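Local coordinates for glycosyl hydrolase family 2, TIM barrel domain protein (Parabacteroides merdae ATCC 43184, PDB 6DXU) that probably hydrolyses beta-D-glucuronides as a glycoside hydrolase family 2 beta-glucuronidase of the human gut microbiome, at residues Leu199-Ser203 against Phe228-Ile234; Val276-Val280 against Phe319-Lys323; Asp379-Val385 against His419-Ile424; Phe593-Ser597 against Glu616-Lys622. All blocks are in the same frame, centred on the assembly; numbering follows the deposited sequence.

Interaction 1: Leu199-Ser203 against Phe228-Ile234; sequences LPEVS and FYNPEDI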
loop_
_atom_site.group_PDB
_atom_site.type_symbol
_atom_site.label_atom_id
_atom_site.label_comp_id
_atom_site.label_asym_id
_atom_site.label_seq_id
_atom_site.Cartn_x
_atom_site.Cartn_y
_atom_site.Cartn_z
ATOM N N LEU D 199 -21.272 -15.709 -24.186
ATOM C CA LEU D 199 -20.695 -15.238 -25.432
ATOM C C LEU D 199 -19.916 -16.361 -26.090
ATOM O O LEU D 199 -19.364 -17.223 -25.398
ATOM C CB LEU D 199 -19.744 -14.049 -25.195
ATOM C CG LEU D 199 -20.394 -12.801 -24.602
ATOM C CD1 LEU D 199 -19.286 -11.840 -24.183
ATOM C CD2 LEU D 199 -21.341 -12.157 -25.628
ATOM N N PRO D 200 -19.826 -16.358 -27.430
ATOM C CA PRO D 200 -18.882 -17.257 -28.106
ATOM C C PRO D 200 -17.461 -16.730 -27.959
ATOM O O PRO D 200 -17.248 -15.724 -27.275
ATOM C CB PRO D 200 -19.352 -17.221 -29.564
ATOM C CG PRO D 200 -19.895 -15.821 -29.719
ATOM C CD PRO D 200 -20.521 -15.468 -28.378
ATOM N N GLU D 201 -16.496 -17.378 -28.615
ATOM C CA GLU D 201 -15.097 -16.956 -28.512
ATOM C C GLU D 201 -14.911 -15.504 -28.930
ATOM O O GLU D 201 -14.186 -14.750 -28.271
ATOM C CB GLU D 201 -14.213 -17.859 -29.370
ATOM C CG GLU D 201 -13.940 -19.211 -28.749
ATOM C CD GLU D 201 -13.172 -20.132 -29.691
ATOM O OE1 GLU D 201 -12.287 -20.860 -29.203
ATOM O OE2 GLU D 201 -13.429 -20.100 -30.920
ATOM N N VAL D 202 -15.536 -15.095 -30.028
ATOM C CA VAL D 202 -15.346 -13.755 -30.571
ATOM C C VAL D 202 -16.675 -13.033 -30.512
ATOM O O VAL D 202 -17.667 -13.516 -31.069
ATOM C CB VAL D 202 -14.817 -13.785 -32.014
ATOM C CG1 VAL D 202 -14.580 -12.361 -32.500
ATOM C CG2 VAL D 202 -13.539 -14.605 -32.100
ATOM N N SER D 203 -16.691 -11.866 -29.874
ATOM C CA SER D 203 -17.907 -11.074 -29.784
ATOM C C SER D 203 -17.533 -9.600 -29.897
ATOM O O SER D 203 -16.375 -9.245 -30.150
ATOM C CB SER D 203 -18.669 -11.373 -28.487
ATOM O OG SER D 203 -17.860 -11.135 -27.353
ATOM N N PHE D 228 -13.624 -5.459 -30.730
ATOM C CA PHE D 228 -13.853 -6.888 -30.553
ATOM C C PHE D 228 -13.432 -7.350 -29.170
ATOM O O PHE D 228 -12.473 -6.840 -28.588
ATOM C CB PHE D 228 -13.085 -7.696 -31.598
ATOM C CG PHE D 228 -13.696 -7.626 -32.963
ATOM C CD1 PHE D 228 -14.696 -8.513 -33.329
ATOM C CD2 PHE D 228 -13.280 -6.661 -33.873
ATOM C CE1 PHE D 228 -15.272 -8.442 -34.578
ATOM C CE2 PHE D 228 -13.847 -6.591 -35.126
ATOM C CZ PHE D 228 -14.849 -7.482 -35.476
ATOM N N TYR D 229 -14.154 -8.343 -28.658
ATOM C CA TYR D 229 -13.750 -9.077 -27.468
ATOM C C TYR D 229 -13.291 -10.448 -27.944
ATOM O O TYR D 229 -14.085 -11.217 -28.491
ATOM C CB TYR D 229 -14.891 -9.170 -26.455
ATOM C CG TYR D 229 -14.429 -9.719 -25.126
ATOM C CD1 TYR D 229 -13.343 -9.152 -24.463
ATOM C CD2 TYR D 229 -15.065 -10.800 -24.538
ATOM C CE1 TYR D 229 -12.903 -9.654 -23.238
ATOM C CE2 TYR D 229 -14.644 -11.302 -23.314
ATOM C CZ TYR D 229 -13.560 -10.727 -22.670
ATOM O OH TYR D 229 -13.127 -11.231 -21.456
ATOM N N ASN D 230 -12.002 -10.726 -27.787
ATOM C CA ASN D 230 -11.379 -11.883 -28.421
ATOM C C ASN D 230 -10.296 -12.450 -27.500
ATOM O O ASN D 230 -9.104 -12.448 -27.846
ATOM C CB ASN D 230 -10.814 -11.466 -29.786
ATOM C CG ASN D 230 -10.208 -12.620 -30.566
ATOM O OD1 ASN D 230 -10.302 -13.788 -30.179
ATOM N ND2 ASN D 230 -9.567 -12.285 -31.687
ATOM N N PRO D 231 -10.677 -12.960 -26.324
ATOM C CA PRO D 231 -9.664 -13.447 -25.370
ATOM C C PRO D 231 -8.908 -14.677 -25.852
ATOM O O PRO D 231 -7.815 -14.938 -25.337
ATOM C CB PRO D 231 -10.481 -13.749 -24.098
ATOM C CG PRO D 231 -11.888 -13.958 -24.580
ATOM C CD PRO D 231 -12.052 -13.069 -25.790
ATOM N N GLU D 232 -9.447 -15.448 -26.799
ATOM C CA GLU D 232 -8.748 -16.611 -27.331
ATOM C C GLU D 232 -7.820 -16.282 -28.484
ATOM O O GLU D 232 -7.171 -17.193 -29.002
ATOM C CB GLU D 232 -9.726 -17.692 -27.802
ATOM C CG GLU D 232 -10.561 -18.302 -26.707
ATOM C CD GLU D 232 -9.751 -19.125 -25.716
ATOM O OE1 GLU D 232 -8.629 -19.584 -26.055
ATOM O OE2 GLU D 232 -10.251 -19.321 -24.589
ATOM N N ASP D 233 -7.750 -15.020 -28.904
ATOM C CA ASP D 233 -6.808 -14.592 -29.944
ATOM C C ASP D 233 -7.066 -15.303 -31.278
ATOM O O ASP D 233 -6.136 -15.670 -32.002
ATOM C CB ASP D 233 -5.362 -14.797 -29.464
ATOM C CG ASP D 233 -4.337 -14.253 -30.431
ATOM O OD1 ASP D 233 -3.338 -14.967 -30.695
ATOM O OD2 ASP D 233 -4.550 -13.135 -30.958
ATOM N N ILE D 234 -8.351 -15.463 -31.628
ATOM C CA ILE D 234 -8.719 -15.925 -32.967
ATOM C C ILE D 234 -8.188 -14.936 -33.997
ATOM O O ILE D 234 -8.371 -13.721 -33.859
ATOM C CB ILE D 234 -10.252 -16.081 -33.066
ATOM C CG1 ILE D 234 -10.791 -17.046 -31.993
ATOM C CG2 ILE D 234 -10.667 -16.533 -34.472
ATOM C CD1 ILE D 234 -10.092 -18.379 -31.943
HETATM O O HOH W 1 -11.495 -15.177 -28.473
#

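Interaction 2: Val276-Val280 against Phe319-Lys323; sequences VLWDV and FLNGK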
loop_
_atom_site.group_PDB
_atom_site.type_symbol
_atom_site.label_atom_id
_atom_site.label_comp_id
_atom_site.label_asym_id
_atom_site.label_seq_id
_atom_site.Cartn_x
_atom_site.Cartn_y
_atom_site.Cartn_z
ATOM N N VAL D 276 -35.019 8.116 -43.690
ATOM C CA VAL D 276 -36.174 8.396 -42.849
ATOM C C VAL D 276 -35.713 9.019 -41.539
ATOM O O VAL D 276 -34.842 8.476 -40.844
ATOM C CB VAL D 276 -36.977 7.113 -42.607
ATOM C CG1 VAL D 276 -38.164 7.415 -41.730
ATOM C CG2 VAL D 276 -37.419 6.516 -43.944
ATOM N N LEU D 277 -36.284 10.168 -41.194
ATOM C CA LEU D 277 -35.796 10.929 -40.057
ATOM C C LEU D 277 -36.497 10.504 -38.772
ATOM O O LEU D 277 -37.682 10.165 -38.774
ATOM C CB LEU D 277 -35.984 12.430 -40.281
ATOM C CG LEU D 277 -35.311 13.028 -41.522
ATOM C CD1 LEU D 277 -35.321 14.554 -41.457
ATOM C CD2 LEU D 277 -33.878 12.517 -41.647
ATOM N N TRP D 278 -35.746 10.525 -37.681
ATOM C CA TRP D 278 -36.303 10.344 -36.348
ATOM C C TRP D 278 -36.881 11.672 -35.873
ATOM O O TRP D 278 -36.245 12.719 -36.009
ATOM C CB TRP D 278 -35.210 9.859 -35.381
ATOM C CG TRP D 278 -35.682 9.497 -33.994
ATOM C CD1 TRP D 278 -36.018 8.247 -33.537
ATOM C CD2 TRP D 278 -35.866 10.390 -32.887
ATOM N NE1 TRP D 278 -36.390 8.314 -32.207
ATOM C CE2 TRP D 278 -36.313 9.616 -31.790
ATOM C CE3 TRP D 278 -35.697 11.769 -32.715
ATOM C CZ2 TRP D 278 -36.593 10.176 -30.539
ATOM C CZ3 TRP D 278 -35.974 12.324 -31.475
ATOM C CH2 TRP D 278 -36.412 11.528 -30.401
ATOM N N ASP D 279 -38.084 11.625 -35.316
ATOM C CA ASP D 279 -38.804 12.808 -34.871
ATOM C C ASP D 279 -39.565 12.472 -33.594
ATOM O O ASP D 279 -39.815 11.304 -33.303
ATOM C CB ASP D 279 -39.746 13.300 -35.985
ATOM C CG ASP D 279 -40.700 14.362 -35.516
ATOM O OD1 ASP D 279 -41.876 14.001 -35.287
ATOM O OD2 ASP D 279 -40.286 15.531 -35.348
ATOM N N VAL D 280 -39.910 13.505 -32.811
ATOM C CA VAL D 280 -40.635 13.241 -31.569
ATOM C C VAL D 280 -42.071 12.812 -31.840
ATOM O O VAL D 280 -42.674 12.125 -31.008
ATOM C CB VAL D 280 -40.590 14.448 -30.614
ATOM C CG1 VAL D 280 -39.145 14.662 -30.089
ATOM C CG2 VAL D 280 -41.134 15.709 -31.270
ATOM N N PHE D 319 -34.307 23.738 -32.714
ATOM C CA PHE D 319 -34.791 23.235 -33.991
ATOM C C PHE D 319 -34.489 21.753 -34.113
ATOM O O PHE D 319 -33.348 21.331 -33.916
ATOM C CB PHE D 319 -34.156 23.978 -35.173
ATOM C CG PHE D 319 -34.754 25.332 -35.424
ATOM C CD1 PHE D 319 -35.526 25.557 -36.545
ATOM C CD2 PHE D 319 -34.564 26.369 -34.532
ATOM C CE1 PHE D 319 -36.087 26.799 -36.776
ATOM C CE2 PHE D 319 -35.131 27.611 -34.761
ATOM C CZ PHE D 319 -35.888 27.822 -35.878
ATOM N N LEU D 320 -35.511 20.976 -34.449
ATOM C CA LEU D 320 -35.379 19.555 -34.753
ATOM C C LEU D 320 -35.716 19.365 -36.225
ATOM O O LEU D 320 -36.813 19.736 -36.660
ATOM C CB LEU D 320 -36.307 18.710 -33.875
ATOM C CG LEU D 320 -36.275 17.207 -34.164
ATOM C CD1 LEU D 320 -34.883 16.652 -33.852
ATOM C CD2 LEU D 320 -37.344 16.473 -33.379
ATOM N N ASN D 321 -34.762 18.829 -36.992
ATOM C CA ASN D 321 -34.975 18.551 -38.413
ATOM C C ASN D 321 -35.426 19.802 -39.168
ATOM O O ASN D 321 -36.323 19.753 -40.009
ATOM C CB ASN D 321 -35.961 17.402 -38.594
ATOM C CG ASN D 321 -35.402 16.080 -38.086
ATOM O OD1 ASN D 321 -34.195 15.853 -38.150
ATOM N ND2 ASN D 321 -36.277 15.200 -37.601
ATOM N N GLY D 322 -34.808 20.933 -38.841
ATOM C CA GLY D 322 -35.023 22.194 -39.522
ATOM C C GLY D 322 -36.288 22.945 -39.157
ATOM O O GLY D 322 -36.603 23.942 -39.813
ATOM N N LYS D 323 -37.014 22.535 -38.117
ATOM C CA LYS D 323 -38.216 23.251 -37.698
ATOM C C LYS D 323 -38.193 23.496 -36.196
ATOM O O LYS D 323 -37.760 22.632 -35.426
ATOM C CB LYS D 323 -39.466 22.471 -38.083
ATOM C CG LYS D 323 -39.502 22.121 -39.570
ATOM C CD LYS D 323 -40.636 21.176 -39.900
ATOM C CE LYS D 323 -40.603 20.754 -41.364
ATOM N NZ LYS D 323 -41.941 20.241 -41.783
HETATM O O HOH W 2 -38.899 16.154 -37.751
#

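Interaction 3: Asp379-Val385 against His419-Ile424; sequences DELGILV and HPAVII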
loop_
_atom_site.group_PDB
_atom_site.type_symbol
_atom_site.label_atom_id
_atom_site.label_comp_id
_atom_site.label_asym_id
_atom_site.label_seq_id
_atom_site.Cartn_x
_atom_site.Cartn_y
_atom_site.Cartn_z
ATOM N N ASP D 379 -36.032 6.537 -27.333
ATOM C CA ASP D 379 -35.885 6.378 -28.780
ATOM C C ASP D 379 -37.200 5.951 -29.421
ATOM O O ASP D 379 -37.562 6.429 -30.503
ATOM C CB ASP D 379 -34.831 5.326 -29.104
ATOM C CG ASP D 379 -33.409 5.776 -28.805
ATOM O OD1 ASP D 379 -33.136 6.987 -28.641
ATOM O OD2 ASP D 379 -32.548 4.871 -28.750
ATOM N N GLU D 380 -37.896 4.997 -28.793
ATOM C CA GLU D 380 -39.078 4.396 -29.400
ATOM C C GLU D 380 -40.296 5.282 -29.276
ATOM O O GLU D 380 -41.178 5.238 -30.140
ATOM C CB GLU D 380 -39.396 3.055 -28.747
ATOM C CG GLU D 380 -38.392 1.980 -29.066
ATOM C CD GLU D 380 -38.621 0.730 -28.246
ATOM O OE1 GLU D 380 -39.712 0.612 -27.629
ATOM O OE2 GLU D 380 -37.707 -0.128 -28.219
ATOM N N LEU D 381 -40.378 6.070 -28.215
ATOM C CA LEU D 381 -41.561 6.888 -27.988
ATOM C C LEU D 381 -41.427 8.306 -28.521
ATOM O O LEU D 381 -42.437 9.003 -28.619
ATOM C CB LEU D 381 -41.884 6.949 -26.493
ATOM C CG LEU D 381 -42.352 5.638 -25.851
ATOM C CD1 LEU D 381 -42.339 5.790 -24.343
ATOM C CD2 LEU D 381 -43.756 5.273 -26.336
ATOM N N GLY D 382 -40.214 8.761 -28.818
ATOM C CA GLY D 382 -39.994 10.104 -29.323
ATOM C C GLY D 382 -39.825 11.149 -28.235
ATOM O O GLY D 382 -40.544 12.154 -28.212
ATOM N N ILE D 383 -38.872 10.934 -27.329
ATOM C CA ILE D 383 -38.615 11.844 -26.217
ATOM C C ILE D 383 -37.134 12.196 -26.252
ATOM O O ILE D 383 -36.288 11.315 -26.066
ATOM C CB ILE D 383 -38.990 11.226 -24.861
ATOM C CG1 ILE D 383 -40.471 10.838 -24.846
ATOM C CG2 ILE D 383 -38.637 12.191 -23.709
ATOM C CD1 ILE D 383 -40.882 10.074 -23.569
ATOM N N LEU D 384 -36.817 13.466 -26.514
ATOM C CA LEU D 384 -35.431 13.921 -26.493
ATOM C C LEU D 384 -34.883 13.879 -25.062
ATOM O O LEU D 384 -35.633 13.956 -24.085
ATOM C CB LEU D 384 -35.325 15.335 -27.061
ATOM C CG LEU D 384 -35.692 15.438 -28.549
ATOM C CD1 LEU D 384 -36.058 16.871 -28.932
ATOM C CD2 LEU D 384 -34.548 14.914 -29.400
ATOM N N VAL D 385 -33.555 13.773 -24.938
ATOM C CA VAL D 385 -32.936 13.439 -23.657
ATOM C C VAL D 385 -31.761 14.358 -23.327
ATOM O O VAL D 385 -30.869 14.577 -24.158
ATOM C CB VAL D 385 -32.471 11.968 -23.641
ATOM C CG1 VAL D 385 -31.523 11.689 -22.468
ATOM C CG2 VAL D 385 -33.676 11.047 -23.571
ATOM N N HIS D 419 -27.993 6.456 -29.040
ATOM C CA HIS D 419 -29.418 6.775 -28.928
ATOM C C HIS D 419 -29.761 8.084 -29.628
ATOM O O HIS D 419 -29.301 9.144 -29.190
ATOM C CB HIS D 419 -29.834 6.859 -27.459
ATOM C CG HIS D 419 -29.742 5.548 -26.751
ATOM N ND1 HIS D 419 -30.642 4.528 -26.966
ATOM C CD2 HIS D 419 -28.831 5.073 -25.868
ATOM C CE1 HIS D 419 -30.296 3.483 -26.233
ATOM N NE2 HIS D 419 -29.208 3.790 -25.550
ATOM N N PRO D 420 -30.605 8.083 -30.661
ATOM C CA PRO D 420 -30.962 9.366 -31.291
ATOM C C PRO D 420 -31.684 10.316 -30.345
ATOM O O PRO D 420 -31.631 11.536 -30.549
ATOM C CB PRO D 420 -31.847 8.951 -32.484
ATOM C CG PRO D 420 -32.376 7.607 -32.110
ATOM C CD PRO D 420 -31.265 6.942 -31.317
ATOM N N ALA D 421 -32.331 9.805 -29.297
ATOM C CA ALA D 421 -33.008 10.693 -28.350
ATOM C C ALA D 421 -32.053 11.675 -27.684
ATOM O O ALA D 421 -32.451 12.799 -27.358
ATOM C CB ALA D 421 -33.734 9.864 -27.284
ATOM N N VAL D 422 -30.801 11.279 -27.441
ATOM C CA VAL D 422 -29.930 12.118 -26.620
ATOM C C VAL D 422 -29.479 13.336 -27.417
ATOM O O VAL D 422 -28.935 13.211 -28.523
ATOM C CB VAL D 422 -28.721 11.320 -26.106
ATOM C CG1 VAL D 422 -27.813 12.222 -25.268
ATOM C CG2 VAL D 422 -29.179 10.095 -25.304
ATOM N N ILE D 423 -29.696 14.522 -26.849
ATOM C CA ILE D 423 -29.159 15.761 -27.404
ATOM C C ILE D 423 -28.195 16.469 -26.466
ATOM O O ILE D 423 -27.473 17.368 -26.922
ATOM C CB ILE D 423 -30.286 16.737 -27.794
ATOM C CG1 ILE D 423 -31.194 16.973 -26.574
ATOM C CG2 ILE D 423 -31.048 16.200 -28.993
ATOM C CD1 ILE D 423 -32.208 18.124 -26.737
ATOM N N ILE D 424 -28.176 16.152 -25.171
ATOM C CA ILE D 424 -27.377 16.895 -24.202
ATOM C C ILE D 424 -26.698 15.930 -23.242
ATOM O O ILE D 424 -27.355 15.057 -22.662
ATOM C CB ILE D 424 -28.234 17.904 -23.409
ATOM C CG1 ILE D 424 -28.582 19.116 -24.281
ATOM C CG2 ILE D 424 -27.507 18.351 -22.145
ATOM C CD1 ILE D 424 -29.640 20.033 -23.663
#

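Interaction 4: Phe593-Ser597 against Glu616-Lys622; sequences FKDFS and ERDFTPK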
loop_
_atom_site.group_PDB
_atom_site.type_symbol
_atom_site.label_atom_id
_atom_site.label_comp_id
_atom_site.label_asym_id
_atom_site.label_seq_id
_atom_site.Cartn_x
_atom_site.Cartn_y
_atom_site.Cartn_z
ATOM N N PHE D 593 -41.673 14.378 -13.033
ATOM C CA PHE D 593 -42.892 13.715 -13.478
ATOM C C PHE D 593 -43.612 13.039 -12.314
ATOM O O PHE D 593 -44.842 13.138 -12.185
ATOM C CB PHE D 593 -42.555 12.693 -14.556
ATOM C CG PHE D 593 -43.752 12.012 -15.140
ATOM C CD1 PHE D 593 -44.714 12.743 -15.813
ATOM C CD2 PHE D 593 -43.902 10.639 -15.038
ATOM C CE1 PHE D 593 -45.814 12.120 -16.374
ATOM C CE2 PHE D 593 -44.986 10.007 -15.597
ATOM C CZ PHE D 593 -45.951 10.743 -16.272
ATOM N N LYS D 594 -42.865 12.310 -11.480
ATOM C CA LYS D 594 -43.449 11.444 -10.463
ATOM C C LYS D 594 -42.835 11.733 -9.101
ATOM O O LYS D 594 -41.612 11.906 -8.991
ATOM C CB LYS D 594 -43.248 9.965 -10.836
ATOM C CG LYS D 594 -43.922 8.974 -9.896
ATOM C CD LYS D 594 -43.664 7.542 -10.335
ATOM C CE LYS D 594 -42.253 7.100 -9.880
ATOM N NZ LYS D 594 -41.818 5.811 -10.528
ATOM N N ASP D 595 -43.689 11.787 -8.064
ATOM C CA ASP D 595 -43.198 11.881 -6.682
ATOM C C ASP D 595 -42.086 10.866 -6.450
ATOM O O ASP D 595 -42.175 9.721 -6.909
ATOM C CB ASP D 595 -44.327 11.595 -5.675
ATOM C CG ASP D 595 -45.362 12.724 -5.564
ATOM O OD1 ASP D 595 -45.199 13.812 -6.168
ATOM O OD2 ASP D 595 -46.358 12.501 -4.843
ATOM N N PHE D 596 -41.050 11.273 -5.705
ATOM C CA PHE D 596 -39.924 10.401 -5.411
ATOM C C PHE D 596 -39.412 10.689 -4.008
ATOM O O PHE D 596 -39.606 11.777 -3.456
ATOM C CB PHE D 596 -38.781 10.580 -6.415
ATOM C CG PHE D 596 -38.155 11.936 -6.361
ATOM C CD1 PHE D 596 -37.056 12.186 -5.547
ATOM C CD2 PHE D 596 -38.687 12.974 -7.106
ATOM C CE1 PHE D 596 -36.488 13.449 -5.493
ATOM C CE2 PHE D 596 -38.141 14.245 -7.051
ATOM C CZ PHE D 596 -37.020 14.478 -6.243
ATOM N N SER D 597 -38.732 9.701 -3.439
ATOM C CA SER D 597 -38.257 9.813 -2.067
ATOM C C SER D 597 -36.962 10.612 -1.973
ATOM O O SER D 597 -36.104 10.560 -2.858
ATOM C CB SER D 597 -38.058 8.425 -1.454
ATOM O OG SER D 597 -37.483 8.536 -0.152
ATOM N N GLU D 616 -48.349 10.341 -8.692
ATOM C CA GLU D 616 -47.935 9.815 -7.396
ATOM C C GLU D 616 -46.899 8.706 -7.579
ATOM O O GLU D 616 -46.746 8.129 -8.661
ATOM C CB GLU D 616 -49.139 9.264 -6.615
ATOM C CG GLU D 616 -50.272 10.292 -6.346
ATOM C CD GLU D 616 -51.398 9.685 -5.510
ATOM O OE1 GLU D 616 -51.102 9.184 -4.406
ATOM O OE2 GLU D 616 -52.563 9.682 -5.965
ATOM N N ARG D 617 -46.214 8.381 -6.483
ATOM C CA ARG D 617 -45.091 7.452 -6.525
ATOM C C ARG D 617 -45.514 6.040 -6.913
ATOM O O ARG D 617 -44.648 5.213 -7.227
ATOM C CB ARG D 617 -44.371 7.476 -5.160
ATOM C CG ARG D 617 -42.975 6.879 -5.151
ATOM C CD ARG D 617 -42.265 7.175 -3.820
ATOM N NE ARG D 617 -40.951 6.539 -3.707
ATOM C CZ ARG D 617 -40.690 5.513 -2.899
ATOM N NH1 ARG D 617 -41.653 4.998 -2.124
ATOM N NH2 ARG D 617 -39.462 5.001 -2.860
ATOM N N ASP D 618 -46.823 5.754 -6.934
ATOM C CA ASP D 618 -47.342 4.459 -7.348
ATOM C C ASP D 618 -47.996 4.491 -8.734
ATOM O O ASP D 618 -48.710 3.546 -9.092
ATOM C CB ASP D 618 -48.340 3.947 -6.305
ATOM C CG ASP D 618 -49.609 4.793 -6.235
ATOM O OD1 ASP D 618 -49.720 5.818 -6.956
ATOM O OD2 ASP D 618 -50.491 4.441 -5.430
ATOM N N PHE D 619 -47.779 5.554 -9.507
ATOM C CA PHE D 619 -48.304 5.803 -10.866
ATOM C C PHE D 619 -49.699 6.437 -10.870
ATOM O O PHE D 619 -50.235 6.674 -11.965
ATOM C CB PHE D 619 -48.350 4.548 -11.764
ATOM C CG PHE D 619 -46.998 4.038 -12.174
ATOM C CD1 PHE D 619 -45.974 4.927 -12.472
ATOM C CD2 PHE D 619 -46.756 2.674 -12.279
ATOM C CE1 PHE D 619 -44.714 4.467 -12.862
ATOM C CE2 PHE D 619 -45.503 2.198 -12.675
ATOM C CZ PHE D 619 -44.483 3.096 -12.972
ATOM N N THR D 620 -50.309 6.705 -9.726
ATOM C CA THR D 620 -51.633 7.328 -9.758
ATOM C C THR D 620 -51.499 8.760 -10.253
ATOM O O THR D 620 -50.794 9.556 -9.622
ATOM C CB THR D 620 -52.295 7.322 -8.385
ATOM O OG1 THR D 620 -52.277 5.993 -7.854
ATOM C CG2 THR D 620 -53.759 7.809 -8.510
ATOM N N PRO D 621 -52.148 9.136 -11.349
ATOM C CA PRO D 621 -52.040 10.520 -11.820
ATOM C C PRO D 621 -52.653 11.483 -10.816
ATOM O O PRO D 621 -53.693 11.202 -10.214
ATOM C CB PRO D 621 -52.832 10.512 -13.135
ATOM C CG PRO D 621 -53.073 9.071 -13.463
ATOM C CD PRO D 621 -53.041 8.323 -12.194
ATOM N N LYS D 622 -51.997 12.626 -10.640
ATOM C CA LYS D 622 -52.573 13.742 -9.904
ATOM C C LYS D 622 -53.408 14.602 -10.849
ATOM O O LYS D 622 -53.390 14.422 -12.066
ATOM C CB LYS D 622 -51.479 14.586 -9.246
ATOM C CG LYS D 622 -50.619 13.846 -8.216
ATOM C CD LYS D 622 -49.768 14.834 -7.440
ATOM C CE LYS D 622 -48.580 14.172 -6.763
ATOM N NZ LYS D 622 -47.683 15.208 -6.160
HETATM O O HOH W 3 -46.642 10.001 -4.021
#

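Interaction 1: Leu199-Ser203 against Phe228-Ile234
S203 and Y229 form an antiparallel hydrogen-bonded pair, with S203 N giving to Y229 O at 3.0 Å and Y229 N to S203 O at 2.8 Å. The pair ends a beta ladder: strand 203-213 starts here and strand 219-229 stops here. The sheet belongs to the second domain of the family 2 enzymes, an immunoglobulin-like beta sandwich. Both bonds are nearly straight. CG1 and CG2 of V202 split the apolar contact. CG1 lies anti to the backbone N (chi1 -177°) and meets CD1 of F228. CG2 packs on CG1 of I234 at 3.7 Å. E201 crosses I234 at about a right angle, and its OE1 bonds to N105 outside the two segments. OG of S203 sits at the edge of the Y229 ring, near the ring plane. P231 CD lies over the centre of that ring, 3.9 Å above it. The OH of Y229 bonds to D141. N230 opens a type I turn, closed by D233 N on N230 O. Its side chain then clamps the next residue, OD1 taking the N-H of I234 and ND2 giving to I234 O. At the end of the turn, D233 makes a salt bridge to R446 of the second subunit. One water joins the two segments. It gives to E201 O at 2.7 Å and to N230 OD1, and accepts from E232 N at 2.7 Å.

Interaction 2: Val276-Val280 against Phe319-Lys323
ND2 of N321 is held from two sides: it gives a hydrogen bond to W278 O at 2.9 Å and another to a water at 2.8 Å. N321 is in the type I' turn L320-K323 of the hairpin between strand 318-320 and strand 323-331 of the TIM barrel. The facing segment is a loop of the preceding beta-sandwich domain. W278 O lies close to the amide plane of N321, but ND2 stands above the carbonyl plane of W278, 37° out of it. The bridging water gives a bond to D279 OD2, while D279 OD1 takes the backbone N-H of D281. OD1 of N321 takes the backbone N-H of H309, which fixes the amide flip. CD1 of L277 covers the amide at 3.7 Å from N321 CG, the two side chains running past each other in opposite directions. Replacing N321 by an alanine would probably leave W278 O and the water without their donor and open a gap beside L277 CD1. Next to this, L320 CG is anti to the backbone N (chi1 178°). Its CD2 lies 3.7 Å from D279 OD2 and 4.2 Å from V280 CG1.

Interaction 3: Asp379-Val385 against His419-Ile424
The H419 ring meets the D379 carboxylate with its edge, OD2 lying near the ring plane and the two planes 37° apart. ND1 gives OD2 a straight hydrogen bond of 2.6 Å, on the syn side but tilted out of the carboxylate plane. NE2 at the other end of the ring bonds to E372, so the ring is gripped at both nitrogens and its rotation is fixed. OD1 of D379 takes the N-H of A421 at 3.0 Å, with P420 CD packed against it. D379 thus holds the type I turn H419-V422 with both oxygens. From the end of the turn the chains pair as parallel strands. V385 N gives to A421 O at 2.8 Å, and V385 O accepts from both I423 N, at 2.9 Å, and I424 N, at 3.3 Å. V385 CG1 and V422 CG2 meet on one face of the sheet. L384 CD2 touches I423 CG2, the two side chains crossing at about a right angle. The contact lies in a beta-alpha-beta crossover of the TIM barrel: strand 384-388, helix 399-416 and strand 422-429. Helix 372-381 carries D379, strand 362-364 flanks strand 384-388, and C378 of that helix packs on V385 and A421.

Interaction 4: Phe593-Ser597 against Glu616-Lys622
K594 puts CG anti to its N (chi1 -175°) and bends at chi3 (80°), which carries NZ past the F619 ring, 4.0 Å from CE1. Here the loop after a late TIM-barrel strand, 587-589, meets the type I turn E616-F619 ahead of helix 623-632. K594 NZ makes a salt bridge to E351 and also bonds to D335 O. The K622 chain, extended beyond CG, reaches the D595 carboxylate in a buried salt bridge. K622 NZ meets D595 OD1 on its syn lone pair at 2.8 Å. A weak bond of 3.3 Å runs from K622 NZ to D595 OD2. NZ also bonds to S519 O and G613 O. OD2 is further tied by a water that accepts from R617 N. An asparagine in place of D595 would probably leave the buried K622 ammonium without its counter-charge. The R617 chain runs straight along D595 O, with CG at 3.4 Å. Its NE pairs with D335, whose OD2 also takes S597 N. CB of S597 lies over one face of the R617 guanidinium, 4.0 Å from NH2.

In the fold
The four contacts follow one another along the chain, each closing before the next opens. Interaction 1 is in the beta sandwich and lies far out, its centre about 32 Å from that of interaction 3 and 45 Å from that of interaction 4. Interactions 2 and 3 are neighbours, with centres about 11 Å apart, and both reach the barrel sheet. They touch directly: W278 NE1 lies 2.8 Å from D379 O, a probable hydrogen bond, and the W278 ring packs on G382 and L384. This probably helps to join the sandwich domain to the barrel. Interaction 4 lies nearest the chain centre, about 9 Å from interaction 3 at the nearest atoms, without touching it.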